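Local coordinates for cutm, flavoprotein of carbon monoxide dehydrogenase (Hydrogenophaga pseudoflava, PDB 1FFV) that binds FAD as the flavoprotein of carbon monoxide dehydrogenase, probably handing on the electrons released when carbon monoxide is oxidised, at residues K12-A17 against V137-N142; P85-Q88 against L94-A97; L128-E133 against V147-F152; H211-L216 against A223-A228; L186-G191 against D259-A264. All coordinates share one frame; numbering follows the deposited sequence.

From the N terminus, interaction 1 closes the longest loop, about 120 residues, by bringing the start of helix 14-24 to strand 135-140. Nested inside it, interaction 2 joins two short successive helices. Interaction 3 crosses interaction 1: it opens on helix 125-131 and ends just beyond strand 143-148, the neighbour of strand 135-140 in the sheet. It also packs against interaction 2. All three belong to the FAD-binding domain. Interaction 5 then brings the loop after strand 180-186 to the turn before helix 264-285, and interaction 4, a hairpin, is nested within the chain loop that interaction 5 closes. Salt bridges between interactions 3 and 4 tie the FAD-binding and C-terminal domains together.

Interaction 1. Residues K12-A17 against V137-N142; sequences KSVGEA and VLEGPN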
# COMPACT_ATOMS: atom_id res chain seq x y z
N LYS C 12 5.54 45.58 14.59
CA LYS C 12 4.16 46.06 14.56
C LYS C 12 4.02 47.56 14.34
O LYS C 12 2.91 48.11 14.39
CB LYS C 12 3.42 45.62 15.83
CG LYS C 12 3.33 44.10 15.97
CD LYS C 12 2.44 43.70 17.13
CE LYS C 12 2.36 42.19 17.27
NZ LYS C 12 1.81 41.54 16.03
N SER C 13 5.13 48.20 14.05
CA SER C 13 5.13 49.63 13.80
C SER C 13 6.22 49.99 12.80
O SER C 13 7.22 49.28 12.67
CB SER C 13 5.34 50.40 15.12
OG SER C 13 6.68 50.28 15.58
N VAL C 14 6.02 51.10 12.10
CA VAL C 14 6.99 51.59 11.13
C VAL C 14 8.32 51.87 11.82
O VAL C 14 9.39 51.56 11.29
CB VAL C 14 6.51 52.90 10.47
CG1 VAL C 14 7.50 53.34 9.41
CG2 VAL C 14 5.12 52.72 9.87
N GLY C 15 8.24 52.45 13.02
CA GLY C 15 9.42 52.78 13.79
C GLY C 15 10.29 51.57 14.07
O GLY C 15 11.51 51.64 13.93
N GLU C 16 9.65 50.47 14.46
CA GLU C 16 10.36 49.23 14.74
C GLU C 16 11.00 48.70 13.47
O GLU C 16 12.15 48.26 13.48
CB GLU C 16 9.41 48.19 15.30
CG GLU C 16 8.90 48.49 16.70
CD GLU C 16 7.85 47.51 17.15
OE1 GLU C 16 8.09 46.28 17.04
OE2 GLU C 16 6.77 47.97 17.59
N ALA C 17 10.24 48.77 12.37
CA ALA C 17 10.73 48.32 11.07
C ALA C 17 12.00 49.08 10.69
O ALA C 17 13.00 48.48 10.28
CB ALA C 17 9.66 48.51 10.01
N VAL C 137 5.45 59.12 0.74
CA VAL C 137 5.95 59.46 2.07
C VAL C 137 6.91 58.37 2.56
O VAL C 137 6.52 57.20 2.67
CB VAL C 137 4.78 59.60 3.06
CG1 VAL C 137 5.30 59.96 4.43
CG2 VAL C 137 3.82 60.67 2.57
N LEU C 138 8.15 58.75 2.86
CA LEU C 138 9.18 57.82 3.33
C LEU C 138 9.60 58.08 4.77
O LEU C 138 9.91 59.22 5.14
CB LEU C 138 10.43 57.91 2.44
CG LEU C 138 10.23 58.04 0.93
CD1 LEU C 138 11.59 58.03 0.23
CD2 LEU C 138 9.34 56.92 0.43
N GLU C 139 9.65 57.03 5.58
CA GLU C 139 10.07 57.21 6.96
C GLU C 139 11.39 56.54 7.25
O GLU C 139 11.58 55.35 7.00
CB GLU C 139 9.01 56.71 7.95
CG GLU C 139 9.31 57.22 9.35
CD GLU C 139 8.35 56.72 10.40
OE1 GLU C 139 7.13 56.96 10.27
OE2 GLU C 139 8.83 56.08 11.36
N GLY C 140 12.33 57.33 7.76
CA GLY C 140 13.64 56.82 8.11
C GLY C 140 13.89 57.10 9.57
O GLY C 140 12.97 57.47 10.29
N PRO C 141 15.12 56.91 10.05
CA PRO C 141 15.42 57.16 11.46
C PRO C 141 15.31 58.65 11.85
O PRO C 141 15.04 58.97 13.02
CB PRO C 141 16.85 56.64 11.61
CG PRO C 141 17.42 56.81 10.25
CD PRO C 141 16.30 56.35 9.36
N ASN C 142 15.47 59.53 10.87
CA ASN C 142 15.40 60.97 11.11
C ASN C 142 14.01 61.58 10.97
O ASN C 142 13.79 62.75 11.31
CB ASN C 142 16.38 61.70 10.20
CG ASN C 142 17.80 61.18 10.33
OD1 ASN C 142 18.50 61.03 9.32
ND2 ASN C 142 18.23 60.88 11.56
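Glu139, on strand 135-140, lays its carboxylate against Val14 in the first turn of helix 14-24, and nearly the whole of this small contact rests on that pair. The two strand residues before it fix its place through the backbone: Val137 pairs with Val168 and Glu169 of strand 166-173, Leu138 with Arg145 of strand 143-148, within an antiparallel sheet of the FAD-binding domain. At Glu139 itself, CG stands anti to the backbone N (chi1 -166°) and the chain runs on extended, which carries the carboxylate out to the helix. Val14 CG1 meets the flat group almost evenly, 3.6 Å from both Glu139 CD and Glu139 OE2 and 3.7 Å from Glu139 OE1. The stem joins in as well, with Glu139 CB 4.0 Å from the same Val14 CG1. Glu139 OE1 is bound in a salt bridge by Arg144 NE, and Val14 also rests on Val168 of the sheet. On the helix side, Ser13 is the N-cap: its OG accepts from Glu16 N at 3.2 Å. Replacing Glu139 by alanine is likely to leave Arg144 without its carboxylate mate and Val14 CG1 with a gap beside it. Chemically, Glu139 OE2 comes within 4.0 Å of Gly15 N without a hydrogen bond, and a carboxylate so near a helix start, with Arg144 beside it, is likely to be stabilised in its ionised form.

Interaction 2. Residues P85-Q88 against L94-A97; sequences PIVQ and LAEA
Val87 CG1 stands anti to the backbone N (chi1 179°), a setting that extends this methyl from helix 85-90 toward Leu94 and Ala95 of the next helix, while Gln88 CG lies anti to its own carbonyl carbon (chi1 -75°) and passes beside Ala95. The contact is the inner face of a compact pair of consecutive short helices, 85-90 and 92-97, within the FAD-binding domain. The side-chain contacts are between carbon atoms. Val87 CG1 settles over the backbone of the second helix, 3.8 Å from Ala95 N, and at the same time touches side-chain carbons on both neighbouring residues: Leu94 CB at 3.9 Å and Ala95 CB at 4.0 Å. The side chains of Val87 and Leu94 cross at about a right angle, and it is Leu94 CB that the valine meets; the branched end of the leucine goes on to pack against Leu128 of helix 125-131. Val87 in turn rests on Ile63 of strand 63-66, which places the pair of helices between that strand and helix 125-131. The small Ala95 is consistent with the close approach of the backbones, the Gln88 CA and Ala95 CA atoms being 5.7 Å apart. The aliphatic part of Gln88 completes the contact, its CG 4.1 Å from Ala95 CB.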
# COMPACT_ATOMS: atom_id res chain seq x y z
N PRO C 85 -14.16 52.27 -2.89
CA PRO C 85 -15.10 53.26 -3.43
C PRO C 85 -14.45 54.64 -3.53
O PRO C 85 -14.83 55.44 -4.38
CB PRO C 85 -16.27 53.21 -2.44
CG PRO C 85 -15.67 52.64 -1.19
CD PRO C 85 -14.73 51.60 -1.71
N ILE C 86 -13.45 54.91 -2.69
CA ILE C 86 -12.75 56.19 -2.75
C ILE C 86 -11.89 56.23 -4.02
O ILE C 86 -12.00 57.16 -4.81
CB ILE C 86 -11.86 56.44 -1.51
CG1 ILE C 86 -12.72 56.70 -0.27
CG2 ILE C 86 -10.95 57.65 -1.74
CD1 ILE C 86 -11.90 56.89 0.99
N VAL C 87 -11.07 55.20 -4.22
CA VAL C 87 -10.22 55.14 -5.41
C VAL C 87 -11.08 55.13 -6.68
O VAL C 87 -10.71 55.74 -7.67
CB VAL C 87 -9.27 53.91 -5.39
CG1 VAL C 87 -8.42 53.89 -6.65
CG2 VAL C 87 -8.36 53.96 -4.18
N GLN C 88 -12.24 54.48 -6.63
CA GLN C 88 -13.13 54.42 -7.79
C GLN C 88 -13.73 55.77 -8.19
O GLN C 88 -13.88 56.06 -9.38
CB GLN C 88 -14.26 53.43 -7.55
CG GLN C 88 -13.86 51.98 -7.63
CD GLN C 88 -15.03 51.04 -7.37
OE1 GLN C 88 -14.81 49.88 -7.03
NE2 GLN C 88 -16.26 51.54 -7.52
N LEU C 94 -6.53 54.47 -11.37
CA LEU C 94 -5.85 53.46 -10.56
C LEU C 94 -6.69 52.20 -10.37
O LEU C 94 -6.17 51.09 -10.45
CB LEU C 94 -5.43 54.03 -9.21
CG LEU C 94 -4.43 55.19 -9.23
CD1 LEU C 94 -3.94 55.46 -7.81
CD2 LEU C 94 -3.25 54.85 -10.14
N ALA C 95 -7.99 52.39 -10.16
CA ALA C 95 -8.90 51.28 -9.95
C ALA C 95 -9.02 50.39 -11.19
O ALA C 95 -9.00 49.16 -11.08
CB ALA C 95 -10.27 51.81 -9.54
N GLU C 96 -9.11 51.01 -12.36
CA GLU C 96 -9.24 50.25 -13.60
C GLU C 96 -7.93 49.63 -14.07
O GLU C 96 -7.91 48.50 -14.53
CB GLU C 96 -9.84 51.13 -14.70
CG GLU C 96 -11.33 51.35 -14.56
CD GLU C 96 -12.13 50.05 -14.66
OE1 GLU C 96 -12.12 49.41 -15.74
OE2 GLU C 96 -12.76 49.68 -13.64
N ALA C 97 -6.85 50.39 -13.94
CA ALA C 97 -5.53 49.95 -14.36
C ALA C 97 -5.02 48.80 -13.51
O ALA C 97 -4.27 47.95 -13.99
CB ALA C 97 -4.55 51.11 -14.33

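Interaction 3. Residues L128-E133 against V147-F152; sequences LSIAVE and VPADGF
The C-terminal end of helix 125-131, finished by a Schellman motif at Glu133, packs through Ser129 and Ile130 on Ala149, at the turn that follows strand 143-148 in the FAD-binding domain. Glu133 adopts positive phi (64°), and its N reaches back to Ile130 O, so the chain can swing round into strand 135-140 and return along strand 143-148 to the helix it left. Ala149 CB is the central atom of the contact. It presses on Ser129 from the side of the hydroxyl, 3.3 Å from Ser129 OG and 3.7 Å from Ser129 CB, and also lies 3.5 Å from the backbone atom Ser129 O. The hydroxyl is turned to the place between the backbone N and the carbonyl carbon (chi1 68°), where it is hydrogen-bonded to Pro126 O one turn back in the helix; its polar need is thus met within the helix, although a methyl faces it across the contact. Ile130 flanks the methyl more loosely, with CG1 4.3 Å from Ala149 CB, and its other branch extends to the next residue, Ile130 CG2 lying 4.4 Å from Asp150 CB. Asp150 is the centre of an inverse gamma turn, closed by a weak bond from Gly151 N to Ala149 O at 2.8 Å; a separate bond follows from Phe152 N to Ala149 O at 3.0 Å. The carboxylate of Asp150 leaves this interface for the C-terminal part of the chain, where Asp150 OD2 makes a salt bridge to Arg225 NH1 at 3.0 Å.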
# COMPACT_ATOMS: atom_id res chain seq x y z
N LEU C 128 1.90 54.79 -13.80
CA LEU C 128 0.62 55.25 -13.28
C LEU C 128 0.79 56.34 -12.24
O LEU C 128 0.05 57.34 -12.25
CB LEU C 128 -0.16 54.07 -12.69
CG LEU C 128 -0.75 53.08 -13.69
CD1 LEU C 128 -1.24 51.84 -12.97
CD2 LEU C 128 -1.87 53.74 -14.47
N SER C 129 1.77 56.17 -11.35
CA SER C 129 2.00 57.15 -10.30
C SER C 129 2.45 58.50 -10.86
O SER C 129 2.13 59.54 -10.30
CB SER C 129 3.02 56.63 -9.28
OG SER C 129 4.31 56.51 -9.84
N ILE C 130 3.18 58.46 -11.97
CA ILE C 130 3.65 59.67 -12.63
C ILE C 130 2.46 60.38 -13.29
O ILE C 130 2.26 61.59 -13.11
CB ILE C 130 4.73 59.34 -13.68
CG1 ILE C 130 5.97 58.76 -12.99
CG2 ILE C 130 5.09 60.57 -14.51
CD1 ILE C 130 7.08 58.31 -13.92
N ALA C 131 1.63 59.63 -14.00
CA ALA C 131 0.47 60.20 -14.66
C ALA C 131 -0.51 60.89 -13.68
O ALA C 131 -1.08 61.94 -14.01
CB ALA C 131 -0.26 59.13 -15.45
N VAL C 132 -0.71 60.30 -12.51
CA VAL C 132 -1.62 60.88 -11.51
C VAL C 132 -0.94 61.90 -10.59
O VAL C 132 -1.59 62.48 -9.71
CB VAL C 132 -2.32 59.78 -10.65
CG1 VAL C 132 -3.15 58.86 -11.54
CG2 VAL C 132 -1.30 58.98 -9.85
N GLU C 133 0.36 62.10 -10.78
CA GLU C 133 1.15 63.06 -10.02
C GLU C 133 1.26 62.73 -8.54
O GLU C 133 1.25 63.61 -7.68
CB GLU C 133 0.60 64.48 -10.20
CG GLU C 133 0.61 64.96 -11.63
CD GLU C 133 -0.03 66.33 -11.78
OE1 GLU C 133 0.67 67.34 -11.56
OE2 GLU C 133 -1.22 66.41 -12.12
N VAL C 147 8.53 62.57 -1.48
CA VAL C 147 9.16 62.73 -2.79
C VAL C 147 8.14 62.47 -3.89
O VAL C 147 7.18 61.70 -3.68
CB VAL C 147 10.37 61.78 -2.94
CG1 VAL C 147 11.48 62.19 -1.97
CG2 VAL C 147 9.94 60.33 -2.70
N PRO C 148 8.28 63.14 -5.05
CA PRO C 148 7.35 62.96 -6.17
C PRO C 148 7.61 61.68 -6.96
O PRO C 148 8.74 61.19 -7.02
CB PRO C 148 7.62 64.19 -7.03
CG PRO C 148 9.09 64.37 -6.86
CD PRO C 148 9.27 64.19 -5.36
N ALA C 149 6.55 61.13 -7.53
CA ALA C 149 6.66 59.94 -8.36
C ALA C 149 7.56 60.32 -9.53
O ALA C 149 8.47 59.58 -9.89
CB ALA C 149 5.29 59.51 -8.85
N ASP C 150 7.32 61.51 -10.08
CA ASP C 150 8.11 62.02 -11.20
C ASP C 150 9.48 62.46 -10.68
O ASP C 150 9.69 63.61 -10.34
CB ASP C 150 7.39 63.20 -11.86
CG ASP C 150 8.18 63.83 -12.98
OD1 ASP C 150 8.82 63.09 -13.75
OD2 ASP C 150 8.17 65.07 -13.11
N GLY C 151 10.39 61.50 -10.57
CA GLY C 151 11.72 61.79 -10.06
C GLY C 151 12.17 60.72 -9.09
O GLY C 151 13.34 60.68 -8.69
N PHE C 152 11.25 59.82 -8.75
CA PHE C 152 11.50 58.72 -7.82
C PHE C 152 12.25 57.54 -8.43
O PHE C 152 12.97 56.82 -7.73
CB PHE C 152 10.16 58.22 -7.28
CG PHE C 152 10.28 57.19 -6.18
CD1 PHE C 152 10.68 57.56 -4.90
CD2 PHE C 152 9.96 55.86 -6.43
CE1 PHE C 152 10.76 56.61 -3.87
CE2 PHE C 152 10.03 54.90 -5.41
CZ PHE C 152 10.43 55.28 -4.13

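Interaction 4. Residues H211-L216 against A223-A228; sequences HIRIAL and ALRAEA. Unlike the reference sequence in segment 223-228: Ala226 (reference Arg), Ala228 (reference Gly).
Arg213 and Arg225 bring their guanidinium groups together above an antiparallel beta hairpin, in which strand 208-217 turns back on the short strand 224-225 at the margin of the C-terminal domain's sheet. Arg225 runs straight out from CG to NE, whereas Arg213 is folded over, its chi2 of -24° being nearly eclipsed and probably strained. That bend lays the Arg213 guanidinium between two neighbours: His211 CE1 lies over one face and Arg225 NH2 over the opposite one, the latter 3.3 Å from Arg213 CZ. The two planes are 37° apart. Such closeness of like charges is probably offset by the acids around them: Arg213 NH2 makes a salt bridge to Glu133, Arg225 NH2 one to Glu230. The fold of Arg213 is further fixed from within its own strand, as NH1 donates to Ile212 O at 2.9 Å from above the carbonyl plane. A leucine in place of Arg213 would probably leave Glu133 without its cationic mate and open a gap beside Arg225 NH2. Further along the hairpin, Leu216 and Leu224 form a hydrogen-bonded pair, with Leu216 N to Leu224 O at 2.6 Å and Leu224 N to Leu216 O at 3.1 Å; Ala215 and Arg225 are the adjoining non-hydrogen-bonded pair, their side chains on the other face of the sheet. At the helix N-cap, Ala226 N donates to Ile214 O at 2.7 Å. Ile214 places CG2 anti to its backbone N, and this methyl touches Ala226 CB at 3.9 Å.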
# COMPACT_ATOMS: atom_id res chain seq x y z
N HIS C 211 -4.73 70.24 -19.58
CA HIS C 211 -3.85 69.54 -18.64
C HIS C 211 -3.45 68.20 -19.24
O HIS C 211 -4.30 67.47 -19.77
CB HIS C 211 -4.57 69.34 -17.30
CG HIS C 211 -3.87 68.40 -16.36
ND1 HIS C 211 -2.84 68.81 -15.54
CD2 HIS C 211 -4.06 67.09 -16.11
CE1 HIS C 211 -2.42 67.78 -14.83
NE2 HIS C 211 -3.14 66.73 -15.15
N ILE C 212 -2.17 67.84 -19.13
CA ILE C 212 -1.71 66.58 -19.70
C ILE C 212 -0.49 65.94 -19.01
O ILE C 212 0.51 66.59 -18.72
CB ILE C 212 -1.43 66.74 -21.23
CG1 ILE C 212 -1.11 65.39 -21.88
CG2 ILE C 212 -0.30 67.74 -21.47
CD1 ILE C 212 -2.27 64.41 -21.87
N ARG C 213 -0.63 64.64 -18.71
CA ARG C 213 0.42 63.84 -18.09
C ARG C 213 0.54 62.57 -18.93
O ARG C 213 -0.44 61.84 -19.07
CB ARG C 213 0.06 63.40 -16.67
CG ARG C 213 0.53 64.30 -15.52
CD ARG C 213 1.74 65.15 -15.83
NE ARG C 213 1.86 66.21 -14.83
CZ ARG C 213 1.59 67.49 -15.05
NH1 ARG C 213 1.21 67.90 -16.26
NH2 ARG C 213 1.62 68.36 -14.04
N ILE C 214 1.73 62.32 -19.46
CA ILE C 214 1.97 61.12 -20.27
C ILE C 214 3.15 60.35 -19.69
O ILE C 214 4.22 60.92 -19.49
CB ILE C 214 2.29 61.48 -21.74
CG1 ILE C 214 1.14 62.29 -22.36
CG2 ILE C 214 2.52 60.22 -22.55
CD1 ILE C 214 1.45 62.85 -23.74
N ALA C 215 2.94 59.06 -19.41
CA ALA C 215 3.98 58.21 -18.85
C ALA C 215 4.05 56.87 -19.59
O ALA C 215 3.03 56.32 -20.01
CB ALA C 215 3.77 58.01 -17.36
N LEU C 216 5.27 56.33 -19.71
CA LEU C 216 5.53 55.11 -20.45
C LEU C 216 6.04 53.92 -19.64
O LEU C 216 7.02 54.04 -18.89
CB LEU C 216 6.53 55.42 -21.56
CG LEU C 216 6.27 56.67 -22.41
CD1 LEU C 216 7.39 56.86 -23.41
CD2 LEU C 216 4.93 56.56 -23.11
N ALA C 223 10.38 53.76 -15.67
CA ALA C 223 9.14 54.28 -16.21
C ALA C 223 9.51 55.70 -16.62
O ALA C 223 10.34 56.34 -15.97
CB ALA C 223 8.07 54.30 -15.14
N LEU C 224 8.90 56.20 -17.68
CA LEU C 224 9.25 57.54 -18.14
C LEU C 224 8.09 58.49 -18.34
O LEU C 224 7.03 58.10 -18.85
CB LEU C 224 10.00 57.46 -19.47
CG LEU C 224 11.27 56.62 -19.64
CD1 LEU C 224 11.74 56.76 -21.08
CD2 LEU C 224 12.37 57.07 -18.68
N ARG C 225 8.30 59.73 -17.93
CA ARG C 225 7.30 60.77 -18.15
C ARG C 225 7.70 61.30 -19.53
O ARG C 225 8.89 61.35 -19.86
CB ARG C 225 7.41 61.89 -17.13
CG ARG C 225 6.42 63.00 -17.38
CD ARG C 225 6.53 64.10 -16.35
NE ARG C 225 5.58 65.18 -16.61
CZ ARG C 225 5.59 66.35 -15.99
NH1 ARG C 225 6.51 66.61 -15.07
NH2 ARG C 225 4.67 67.27 -16.28
N ALA C 226 6.72 61.66 -20.35
CA ALA C 226 7.02 62.18 -21.69
C ALA C 226 6.64 63.66 -21.79
O ALA C 226 5.57 64.00 -22.30
CB ALA C 226 6.29 61.34 -22.74
N GLU C 227 7.52 64.52 -21.29
CA GLU C 227 7.27 65.96 -21.30
C GLU C 227 7.19 66.60 -22.68
O GLU C 227 6.29 67.40 -22.91
CB GLU C 227 8.27 66.71 -20.41
CG GLU C 227 8.01 66.51 -18.92
CD GLU C 227 8.65 67.59 -18.07
OE1 GLU C 227 9.57 67.27 -17.29
OE2 GLU C 227 8.23 68.77 -18.18
N ALA C 228 8.10 66.25 -23.58
CA ALA C 228 8.06 66.79 -24.94
C ALA C 228 6.75 66.35 -25.59
O ALA C 228 6.17 67.07 -26.40
CB ALA C 228 9.24 66.31 -25.76

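Interaction 5. Residues L186-G191 against D259-A264; sequences LKRKTG and DLRGDA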
# COMPACT_ATOMS: atom_id res chain seq x y z
N LEU C 186 -0.07 46.73 -23.73
CA LEU C 186 0.12 45.68 -24.72
C LEU C 186 0.79 44.53 -23.97
O LEU C 186 1.88 44.69 -23.43
CB LEU C 186 1.04 46.18 -25.83
CG LEU C 186 0.97 45.59 -27.24
CD1 LEU C 186 2.34 45.70 -27.86
CD2 LEU C 186 0.52 44.14 -27.25
N LYS C 187 0.17 43.35 -23.97
CA LYS C 187 0.70 42.20 -23.24
C LYS C 187 0.44 40.89 -24.00
O LYS C 187 -0.60 40.75 -24.64
CB LYS C 187 -0.01 42.13 -21.88
CG LYS C 187 -1.51 42.03 -22.08
CD LYS C 187 -2.34 42.15 -20.84
CE LYS C 187 -3.80 42.04 -21.27
NZ LYS C 187 -4.72 42.57 -20.24
N ARG C 188 1.36 39.92 -23.89
CA ARG C 188 1.21 38.61 -24.56
C ARG C 188 -0.00 37.84 -24.06
O ARG C 188 -0.64 37.11 -24.82
CB ARG C 188 2.43 37.71 -24.33
CG ARG C 188 3.70 38.13 -25.03
CD ARG C 188 4.75 38.36 -23.99
NE ARG C 188 5.88 37.48 -24.13
CZ ARG C 188 6.63 37.05 -23.12
NH1 ARG C 188 6.36 37.42 -21.87
NH2 ARG C 188 7.68 36.29 -23.37
N LYS C 189 -0.27 37.97 -22.77
CA LYS C 189 -1.39 37.28 -22.14
C LYS C 189 -1.78 38.00 -20.87
O LYS C 189 -1.06 38.87 -20.39
CB LYS C 189 -1.01 35.85 -21.78
CG LYS C 189 0.32 35.75 -21.07
CD LYS C 189 0.60 34.35 -20.61
CE LYS C 189 -0.22 34.01 -19.38
NZ LYS C 189 0.20 32.67 -18.89
N THR C 190 -2.94 37.63 -20.34
CA THR C 190 -3.44 38.20 -19.10
C THR C 190 -2.47 37.79 -17.99
O THR C 190 -2.01 36.64 -17.95
CB THR C 190 -4.88 37.70 -18.80
OG1 THR C 190 -5.41 38.39 -17.66
CG2 THR C 190 -4.90 36.21 -18.52
N GLY C 191 -2.10 38.74 -17.14
CA GLY C 191 -1.20 38.47 -16.03
C GLY C 191 0.29 38.53 -16.34
O GLY C 191 1.11 38.03 -15.56
N ASP C 259 14.34 41.61 -25.47
CA ASP C 259 14.11 40.33 -24.82
C ASP C 259 13.05 39.53 -25.57
O ASP C 259 12.79 39.79 -26.75
CB ASP C 259 13.77 40.46 -23.32
CG ASP C 259 12.57 41.36 -23.07
OD1 ASP C 259 11.60 41.35 -23.86
OD2 ASP C 259 12.60 42.07 -22.04
N LEU C 260 12.44 38.55 -24.91
CA LEU C 260 11.44 37.71 -25.57
C LEU C 260 10.12 38.41 -25.89
O LEU C 260 9.30 37.86 -26.62
CB LEU C 260 11.22 36.41 -24.79
CG LEU C 260 12.48 35.54 -24.76
CD1 LEU C 260 12.25 34.29 -23.93
CD2 LEU C 260 12.91 35.17 -26.18
N ARG C 261 9.93 39.62 -25.37
CA ARG C 261 8.73 40.41 -25.64
C ARG C 261 8.91 41.22 -26.93
O ARG C 261 7.96 41.81 -27.45
CB ARG C 261 8.41 41.34 -24.47
CG ARG C 261 7.22 40.88 -23.64
CD ARG C 261 7.12 41.61 -22.31
NE ARG C 261 8.15 41.15 -21.38
CZ ARG C 261 7.91 40.41 -20.31
NH1 ARG C 261 6.68 40.04 -20.00
NH2 ARG C 261 8.93 39.97 -19.58
N GLY C 262 10.14 41.23 -27.44
CA GLY C 262 10.43 41.94 -28.68
C GLY C 262 11.71 42.75 -28.67
O GLY C 262 12.35 42.91 -27.63
N ASP C 263 12.09 43.25 -29.84
CA ASP C 263 13.29 44.08 -29.95
C ASP C 263 12.94 45.56 -29.71
O ASP C 263 11.78 45.90 -29.46
CB ASP C 263 13.99 43.88 -31.30
CG ASP C 263 13.11 44.18 -32.51
OD1 ASP C 263 11.98 44.68 -32.36
OD2 ASP C 263 13.57 43.93 -33.64
N ALA C 264 13.95 46.42 -29.76
CA ALA C 264 13.75 47.86 -29.54
C ALA C 264 12.81 48.42 -30.60
O ALA C 264 11.98 49.29 -30.32
CB ALA C 264 15.10 48.59 -29.59
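Arg188 and Arg261 meet through both their charged ends and their aliphatic stems. Among the charged atoms, Arg188 NH1 and Arg261 NH1 come within 3.2 Å of each other; both are donors and do not bond to each other, and the shared Asp192 probably offsets their charges. Its OD2 makes a salt bridge to Arg188 NH1 and its OD1 another to Arg261 NH1. Outside the two segments Arg188 has a second mate, since its NH2 forms a salt bridge with an acidic side chain of a neighbouring subunit. The Arg188 side chain, bent at chi2 (120°) and chi3, crosses that of Arg261 at about a right angle, with the guanidinium planes 56° apart. Van der Waals contacts run alongside: Arg261 CG lies over one face of the Arg188 guanidinium, 3.7 Å from Arg188 NE, and meets Arg188 CD carbon to carbon at 3.5 Å, while Leu260 CB approaches Arg188 NH2 obliquely at 3.8 Å. Leu260 and Arg261 are the middle residues of a type I beta turn from Asp259 to Gly262, and the backbone bonds of that turn fix the backbone positions of the two. Gly262 N returns to Asp259 O at 3.1 Å. An Asx turn is built into the same place, for Asp259 OD1 accepts from Arg261 N at 2.8 Å, met on its anti side; that oxygen also makes a salt bridge with Lys267 of helix 264-285. Three residues beyond Arg188, Gly191 touches the bound FAD and belongs to its pocket.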